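Local coordinates for protein 2-aminomuconic 6-semialdehyde dehydrogenase (Pseudomonas sp., PDB 7BZV) that probably catalyses the NAD+-dependent oxidation of 2-aminomuconic 6-semialdehyde in the meta-cleavage pathway of 2-aminophenol, as a tetrameric member of the aldehyde dehydrogenase family, at residues B[114-119]-B[450-455]; B[67-72]-B[167-172]. One frame throughout, in Å; residues are numbered along the deposited sequence.

Contact 1. Residues B[114-119]-B[450-455]; sequences ADILAT and DLRTPF
Ile-116, near the end of helix 95-119, meets the type I turn of Asp-450 to Thr-453 through a single methyl. With CG1 anti to the carbonyl carbon (chi1 -73°) and the chain extended beyond it (chi2 152°), CD1 comes 4.1 Å from Leu-451 O and 4.3 Å from Arg-452 CG. These are loose van der Waals approaches; the tighter structure lies inside the turn. There the Thr-453 backbone N and its OG1 both donate to Asp-450 O, OG1 at 2.8 Å. Asp-450 OD1 accepts from Arg-452 N at 3.1 Å, an Asx turn, and again from Arg-452 NE at 2.9 Å on its syn lone pair. Arg-452 NH2 donates to Asp-450 OD2 at 3.0 Å with an angle of 169° at the hydrogen, which completes a side-on, two-nitrogen salt bridge with the carboxylate at the guanidinium edge.

On the packed side, Met-469 and Leu-472 of helix 468-474 also pack on Ile-116, while Leu-451, itself partly exposed, leans on Trp-162 and on Asn-109 and Asn-112. The polar side faces the subunit boundaries: the guanidinium leads away from the helix, NH1 donates to Ala-118 O of the second subunit and NH2 to Arg-126 O of the third, and a bound PEG lies close by. The carboxylate of Asp-450 thus fixes the rotation of the guanidinium and probably offsets its charge, which implies that the turn presents Arg-452 ready-oriented to two neighbouring subunits of the tetramer.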
loop_
_atom_site.group_PDB
_atom_site.type_symbol
_atom_site.label_atom_id
_atom_site.label_comp_id
_atom_site.label_asym_id
_atom_site.label_seq_id
_atom_site.Cartn_x
_atom_site.Cartn_y
_atom_site.Cartn_z
ATOM N N ALA B 114 17.185 5.332 4.484
ATOM C CA ALA B 114 17.730 4.008 4.213
ATOM C C ALA B 114 16.669 2.916 4.433
ATOM O O ALA B 114 16.528 2.000 3.610
ATOM C CB ALA B 114 18.957 3.775 5.088
ATOM N N ASP B 115 15.925 2.999 5.546
ATOM C CA ASP B 115 14.860 2.043 5.840
ATOM C C ASP B 115 13.766 2.092 4.779
ATOM O O ASP B 115 13.311 1.048 4.294
ATOM C CB ASP B 115 14.235 2.329 7.226
ATOM C CG ASP B 115 15.172 2.071 8.384
ATOM O OD1 ASP B 115 16.212 1.390 8.243
ATOM O OD2 ASP B 115 14.894 2.602 9.470
ATOM N N ILE B 116 13.322 3.297 4.409
ATOM C CA ILE B 116 12.268 3.434 3.396
ATOM C C ILE B 116 12.699 2.838 2.069
ATOM O O ILE B 116 11.942 2.130 1.400
ATOM C CB ILE B 116 11.890 4.909 3.217
ATOM C CG1 ILE B 116 11.111 5.293 4.472
ATOM C CG2 ILE B 116 11.035 5.130 1.958
ATOM C CD1 ILE B 116 11.194 6.701 4.857
ATOM N N LEU B 117 13.939 3.096 1.674
ATOM C CA LEU B 117 14.447 2.522 0.427
ATOM C C LEU B 117 14.520 1.015 0.523
ATOM O O LEU B 117 14.153 0.306 -0.419
ATOM C CB LEU B 117 15.828 3.097 0.110
ATOM C CG LEU B 117 16.525 2.608 -1.169
ATOM C CD1 LEU B 117 15.688 2.882 -2.409
ATOM C CD2 LEU B 117 17.947 3.259 -1.262
ATOM N N ALA B 118 14.955 0.503 1.673
ATOM C CA ALA B 118 15.127 -0.940 1.795
ATOM C C ALA B 118 13.820 -1.686 1.574
ATOM O O ALA B 118 13.825 -2.778 0.995
ATOM C CB ALA B 118 15.710 -1.297 3.169
ATOM N N THR B 119 12.684 -1.113 1.984
ATOM C CA THR B 119 11.431 -1.834 1.867
ATOM C C THR B 119 10.522 -1.310 0.758
ATOM O O THR B 119 9.412 -1.811 0.612
ATOM C CB THR B 119 10.684 -1.823 3.203
ATOM O OG1 THR B 119 10.403 -0.472 3.577
ATOM C CG2 THR B 119 11.507 -2.457 4.311
ATOM N N ASP B 450 7.401 12.735 11.854
ATOM C CA ASP B 450 7.497 11.334 11.438
ATOM C C ASP B 450 7.969 11.302 9.986
ATOM O O ASP B 450 7.217 11.620 9.058
ATOM C CB ASP B 450 6.163 10.611 11.616
ATOM C CG ASP B 450 6.253 9.086 11.300
ATOM O OD1 ASP B 450 7.117 8.627 10.525
ATOM O OD2 ASP B 450 5.447 8.313 11.830
ATOM N N LEU B 451 9.202 10.894 9.777
ATOM C CA LEU B 451 9.824 11.061 8.457
ATOM C C LEU B 451 9.232 10.147 7.394
ATOM O O LEU B 451 9.679 10.214 6.222
ATOM C CB LEU B 451 11.332 10.824 8.558
ATOM C CG LEU B 451 12.099 11.852 9.399
ATOM C CD1 LEU B 451 13.586 11.802 9.027
ATOM C CD2 LEU B 451 11.584 13.278 9.263
ATOM N N ARG B 452 8.285 9.275 7.783
ATOM C CA ARG B 452 7.584 8.400 6.837
ATOM C C ARG B 452 6.298 9.016 6.306
ATOM O O ARG B 452 5.655 8.420 5.426
ATOM C CB ARG B 452 7.237 7.039 7.488
ATOM C CG ARG B 452 8.480 6.400 8.146
ATOM C CD ARG B 452 8.167 5.289 9.152
ATOM N NE ARG B 452 7.360 5.751 10.281
ATOM C CZ ARG B 452 6.944 4.955 11.266
ATOM N NH1 ARG B 452 7.280 3.667 11.266
ATOM N NH2 ARG B 452 6.175 5.439 12.236
ATOM N N THR B 453 5.894 10.167 6.841
ATOM C CA THR B 453 4.592 10.735 6.573
ATOM C C THR B 453 4.721 11.919 5.632
ATOM O O THR B 453 5.783 12.549 5.570
ATOM C CB THR B 453 3.939 11.207 7.870
ATOM O OG1 THR B 453 4.633 12.394 8.303
ATOM C CG2 THR B 453 3.957 10.078 9.010
ATOM N N PRO B 454 3.635 12.297 4.940
ATOM C CA PRO B 454 3.714 13.382 3.943
ATOM C C PRO B 454 3.810 14.733 4.631
ATOM O O PRO B 454 3.064 15.009 5.571
ATOM C CB PRO B 454 2.403 13.250 3.147
ATOM C CG PRO B 454 1.423 12.526 4.097
ATOM C CD PRO B 454 2.321 11.611 4.935
ATOM N N PHE B 455 4.738 15.560 4.160
ATOM C CA PHE B 455 5.043 16.849 4.761
ATOM C C PHE B 455 5.278 17.864 3.670
ATOM O O PHE B 455 5.947 17.568 2.680
ATOM C CB PHE B 455 6.274 16.761 5.613
ATOM C CG PHE B 455 6.814 18.079 6.101
ATOM C CD1 PHE B 455 7.766 18.802 5.368
ATOM C CD2 PHE B 455 6.406 18.562 7.322
ATOM C CE1 PHE B 455 8.323 19.979 5.890
ATOM C CE2 PHE B 455 6.936 19.751 7.843
ATOM C CZ PHE B 455 7.912 20.449 7.150
#

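Contact 2. Residues B[67-72]-B[167-172]; sequences DWLRRI and ALACGN
Leu-69 of helix 62-78 faces the last turn of helix 156-169 with both methyls. CD1 lies 3.8 Å from Ala-169 CB, close to the opposing backbone because the alanine side chain is so short, and CD2 lies 4.2 Å from Leu-168 CB; the fork therefore touches two successive residues. One turn further on, Ile-72, with CG1 beside its backbone N (chi1 -72°), brings CD1 within 4.2 Å of Leu-168 CD1. These two side chains cross at about a right angle and meet methyl to methyl. All four residues are buried, and their contact is purely apolar.

Just beyond, the 156-169 helix closes in a Schellman motif, with Gly-171 at positive phi. Ala-167 O accepts hydrogen bonds from the backbone N and ND2 of Asn-172, the latter at 2.9 Å, so the side-chain amide helps to hold the chain as it turns towards strand 173-177. Asn-172 OD1 in turn accepts a hydrogen bond from Gly-145 N, tying this exit to strand 134-150. Phe-110 and Ala-114 of helix 95-119 pack on Leu-69, while Met-193 of helix 184-196 touches both Ile-72 and Leu-168, placing the contact within a layer of helices beside the sheet.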
loop_
_atom_site.group_PDB
_atom_site.type_symbol
_atom_site.label_atom_id
_atom_site.label_comp_id
_atom_site.label_asym_id
_atom_site.label_seq_id
_atom_site.Cartn_x
_atom_site.Cartn_y
_atom_site.Cartn_z
ATOM N N ASP B 67 23.039 0.789 2.200
ATOM C CA ASP B 67 24.275 0.710 2.973
ATOM C C ASP B 67 25.047 2.032 2.941
ATOM O O ASP B 67 25.583 2.467 3.962
ATOM C CB ASP B 67 25.156 -0.426 2.440
ATOM C CG ASP B 67 24.601 -1.814 2.754
ATOM O OD1 ASP B 67 23.629 -1.906 3.525
ATOM O OD2 ASP B 67 25.123 -2.819 2.216
ATOM N N TRP B 68 25.153 2.668 1.771
ATOM C CA TRP B 68 25.843 3.957 1.704
ATOM C C TRP B 68 25.198 4.957 2.649
ATOM O O TRP B 68 25.884 5.665 3.389
ATOM C CB TRP B 68 25.809 4.510 0.273
ATOM C CG TRP B 68 26.825 3.977 -0.692
ATOM C CD1 TRP B 68 26.572 3.310 -1.862
ATOM C CD2 TRP B 68 28.238 4.106 -0.602
ATOM N NE1 TRP B 68 27.750 2.984 -2.487
ATOM C CE2 TRP B 68 28.789 3.478 -1.745
ATOM C CE3 TRP B 68 29.094 4.688 0.334
ATOM C CZ2 TRP B 68 30.154 3.421 -1.978
ATOM C CZ3 TRP B 68 30.446 4.631 0.100
ATOM C CH2 TRP B 68 30.965 3.989 -1.036
ATOM N N LEU B 69 23.854 5.024 2.634
ATOM C CA LEU B 69 23.152 5.994 3.472
ATOM C C LEU B 69 23.459 5.740 4.941
ATOM O O LEU B 69 23.605 6.679 5.729
ATOM C CB LEU B 69 21.631 5.922 3.244
ATOM C CG LEU B 69 21.154 6.366 1.861
ATOM C CD1 LEU B 69 19.670 5.982 1.714
ATOM C CD2 LEU B 69 21.331 7.818 1.677
ATOM N N ARG B 70 23.544 4.465 5.325
ATOM C CA ARG B 70 23.870 4.127 6.706
ATOM C C ARG B 70 25.339 4.413 7.022
ATOM O O ARG B 70 25.665 4.843 8.130
ATOM C CB ARG B 70 23.505 2.661 6.959
ATOM C CG ARG B 70 22.012 2.455 7.073
ATOM C CD ARG B 70 21.587 0.954 7.052
ATOM N NE ARG B 70 20.137 0.807 7.162
ATOM C CZ ARG B 70 19.471 -0.321 6.908
ATOM N NH1 ARG B 70 20.115 -1.430 6.534
ATOM N NH2 ARG B 70 18.165 -0.340 7.031
ATOM N N ARG B 71 26.247 4.182 6.064
ATOM C CA ARG B 71 27.654 4.513 6.306
ATOM C C ARG B 71 27.828 6.012 6.473
ATOM O O ARG B 71 28.609 6.462 7.321
ATOM C CB ARG B 71 28.522 3.991 5.165
ATOM C CG ARG B 71 28.310 2.513 4.909
ATOM C CD ARG B 71 29.615 1.783 4.778
ATOM N NE ARG B 71 30.200 1.938 3.451
ATOM C CZ ARG B 71 31.327 2.592 3.198
ATOM N NH1 ARG B 71 32.005 3.163 4.190
ATOM N NH2 ARG B 71 31.782 2.664 1.952
ATOM N N ILE B 72 27.090 6.802 5.688
ATOM C CA ILE B 72 27.092 8.249 5.869
ATOM C C ILE B 72 26.616 8.619 7.267
ATOM O O ILE B 72 27.245 9.424 7.968
ATOM C CB ILE B 72 26.231 8.938 4.796
ATOM C CG1 ILE B 72 26.937 8.885 3.445
ATOM C CG2 ILE B 72 25.905 10.373 5.241
ATOM C CD1 ILE B 72 26.017 9.149 2.217
ATOM N N ALA B 167 17.408 12.136 -2.097
ATOM C CA ALA B 167 17.961 12.312 -3.446
ATOM C C ALA B 167 19.008 11.241 -3.744
ATOM O O ALA B 167 18.981 10.606 -4.809
ATOM C CB ALA B 167 18.551 13.711 -3.595
ATOM N N LEU B 168 19.901 10.984 -2.780
ATOM C CA LEU B 168 20.902 9.928 -2.941
ATOM C C LEU B 168 20.261 8.542 -2.874
ATOM O O LEU B 168 20.700 7.611 -3.551
ATOM C CB LEU B 168 21.981 10.039 -1.861
ATOM C CG LEU B 168 22.883 11.277 -1.831
ATOM C CD1 LEU B 168 23.961 11.224 -0.774
ATOM C CD2 LEU B 168 23.517 11.447 -3.222
ATOM N N ALA B 169 19.234 8.369 -2.039
ATOM C CA ALA B 169 18.530 7.082 -2.004
ATOM C C ALA B 169 18.041 6.673 -3.388
ATOM O O ALA B 169 18.031 5.481 -3.730
ATOM C CB ALA B 169 17.334 7.179 -1.050
ATOM N N CYS B 170 17.550 7.645 -4.151
ATOM C CA CYS B 170 16.996 7.449 -5.491
ATOM C C CYS B 170 18.080 7.392 -6.562
ATOM O O CYS B 170 17.769 7.246 -7.757
ATOM C CB CYS B 170 16.014 8.571 -5.782
ATOM S SG CYS B 170 14.497 8.404 -4.841
ATOM N N GLY B 171 19.341 7.470 -6.157
ATOM C CA GLY B 171 20.460 7.285 -7.080
ATOM C C GLY B 171 20.852 8.531 -7.826
ATOM O O GLY B 171 21.593 8.439 -8.820
ATOM N N ASN B 172 20.353 9.688 -7.413
ATOM C CA ASN B 172 20.787 10.933 -8.033
ATOM C C ASN B 172 22.191 11.310 -7.565
ATOM O O ASN B 172 22.686 10.841 -6.533
ATOM C CB ASN B 172 19.852 12.086 -7.676
ATOM C CG ASN B 172 18.413 11.830 -8.092
ATOM O OD1 ASN B 172 18.046 11.909 -9.280
ATOM N ND2 ASN B 172 17.584 11.546 -7.115
#

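Contacts 1 and 2 have centres 13 Å apart, on the same side of the chain's centre, and helix 95-119 joins them. Their segments alternate along the chain: 67-72, 114-119, 167-172, then 450-455. The helix end 114-119 meets both segments of contact 2: Ala-114 CA lies 3.7 Å from Leu-69 CD1, and Leu-117 packs on Ala-169. Asp-115 OD1 also forms a salt bridge with Arg-70 NH2, at 2.9 Å, and another with Arg-70 of the second subunit. Contact 2 is thus the buried helix packing next to contact 1, which reaches the subunit boundaries of the tetramer, the assembly required for NAD+ binding.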